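Local coordinates for type IV pilus biogenesis protein PilB (Streptococcus sanguinis, PDB 7B7P) that serves as a minor pilin of type IV pili, carrying a von Willebrand factor A-like module with a metal-binding site and a direct role in adhesion, at residues K413-I416 with Q417-W421. Numbering follows the deposited sequence.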
# COMPACT_ATOMS: atom_id res chain seq x y z
N LYS A 413 4.85 4.26 3.59
CA LYS A 413 3.93 5.30 4.04
C LYS A 413 3.24 5.97 2.86
O LYS A 413 2.00 6.07 2.82
CB LYS A 413 4.67 6.33 4.89
CG LYS A 413 3.80 7.47 5.45
CD LYS A 413 3.86 8.75 4.59
CE LYS A 413 3.00 9.85 5.18
NZ LYS A 413 2.58 10.82 4.13
N LYS A 414 4.02 6.44 1.89
CA LYS A 414 3.43 7.11 0.73
C LYS A 414 2.39 6.23 0.04
O LYS A 414 1.36 6.71 -0.45
CB LYS A 414 4.52 7.51 -0.27
CG LYS A 414 5.35 8.75 0.11
CD LYS A 414 6.43 8.99 -0.95
CE LYS A 414 7.06 10.37 -0.85
NZ LYS A 414 8.24 10.44 0.06
N GLN A 415 2.64 4.92 -0.01
CA GLN A 415 1.73 4.04 -0.72
C GLN A 415 0.46 3.74 0.08
O GLN A 415 -0.60 3.51 -0.52
CB GLN A 415 2.45 2.74 -1.09
CG GLN A 415 1.58 1.74 -1.82
CD GLN A 415 1.17 2.21 -3.20
OE1 GLN A 415 2.01 2.27 -4.12
NE2 GLN A 415 -0.12 2.53 -3.38
N ILE A 416 0.54 3.73 1.41
CA ILE A 416 -0.66 3.55 2.21
C ILE A 416 -1.53 4.79 2.12
O ILE A 416 -2.75 4.71 1.90
CB ILE A 416 -0.29 3.23 3.67
CG1 ILE A 416 0.32 1.82 3.79
CG2 ILE A 416 -1.53 3.37 4.59
CD1 ILE A 416 1.13 1.66 5.07
N GLN A 417 -0.91 5.96 2.27
CA GLN A 417 -1.59 7.23 2.05
C GLN A 417 -2.36 7.22 0.73
O GLN A 417 -3.49 7.71 0.66
CB GLN A 417 -0.58 8.37 2.09
CG GLN A 417 -1.18 9.74 1.79
CD GLN A 417 -2.03 10.26 2.94
OE1 GLN A 417 -1.53 10.91 3.86
NE2 GLN A 417 -3.33 9.95 2.90
N GLN A 418 -1.78 6.63 -0.32
CA GLN A 418 -2.42 6.64 -1.62
C GLN A 418 -3.53 5.60 -1.76
O GLN A 418 -4.51 5.84 -2.47
CB GLN A 418 -1.38 6.45 -2.72
CG GLN A 418 -0.76 7.78 -3.15
CD GLN A 418 -0.76 7.96 -4.67
OE1 GLN A 418 -1.17 7.05 -5.42
NE2 GLN A 418 -0.35 9.14 -5.12
N ASP A 419 -3.40 4.43 -1.12
CA ASP A 419 -4.54 3.53 -1.01
C ASP A 419 -5.70 4.22 -0.30
O ASP A 419 -6.85 4.12 -0.72
CB ASP A 419 -4.17 2.25 -0.27
CG ASP A 419 -3.11 1.43 -0.99
OD1 ASP A 419 -3.02 1.51 -2.24
OD2 ASP A 419 -2.38 0.70 -0.29
N LEU A 420 -5.39 4.93 0.79
CA LEU A 420 -6.41 5.66 1.55
C LEU A 420 -7.13 6.67 0.67
O LEU A 420 -8.37 6.68 0.61
CB LEU A 420 -5.75 6.36 2.74
CG LEU A 420 -6.74 7.02 3.70
CD1 LEU A 420 -7.67 5.98 4.32
CD2 LEU A 420 -6.00 7.78 4.76
N TRP A 421 -6.38 7.53 -0.02
CA TRP A 421 -6.98 8.47 -0.96
C TRP A 421 -7.81 7.75 -2.01
O TRP A 421 -8.94 8.16 -2.31
CB TRP A 421 -5.88 9.31 -1.63
CG TRP A 421 -5.57 10.50 -0.82
CD1 TRP A 421 -4.45 10.73 -0.05
CD2 TRP A 421 -6.42 11.63 -0.64
NE1 TRP A 421 -4.55 11.94 0.59
CE2 TRP A 421 -5.75 12.51 0.24
CE3 TRP A 421 -7.68 11.99 -1.14
CZ2 TRP A 421 -6.31 13.73 0.63
CZ3 TRP A 421 -8.23 13.20 -0.75
CH2 TRP A 421 -7.55 14.06 0.12
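An i to i+4 side-chain bridge on the C-terminal helix 402-424 links Gln415 to Asp419, one turn further on. Gln415 sends CG anti to its own N (chi1 179°) and then bends at chi2, which turns the amide forward along the helix, toward the next turn. From there NE2 donates to Asp419 OD1 over 3.3 Å, a rather bent bond (136° at the hydrogen) that reaches the oxygen from above the carboxylate plane. This long bond supplements stronger ties to the sheet: OD2 bonds to Tyr278 OH and forms a salt bridge with Arg364, so the buried carboxylate is bound both within its own helix and by two adjacent strands, 276-283 and 364-370. Such company would probably favour the charged form of Asp419.

Beneath the bridge the backbone repeats the same spacing, with Asp419 N 3.0 Å from Gln415 O and Leu420 N 2.9 Å from Ile416 O. Lys413 and Gln417 run side by side, their NZ and OE1 ends 4.1 Å apart, and both touch helix 191-209. Ile416 and Leu420 each meet Ile162 on strand 162-169, while Lys414 and Gln418 are exposed elsewhere on the helix. This is a helix packed against the central sheet of a von Willebrand factor A-like, Rossmann-type fold.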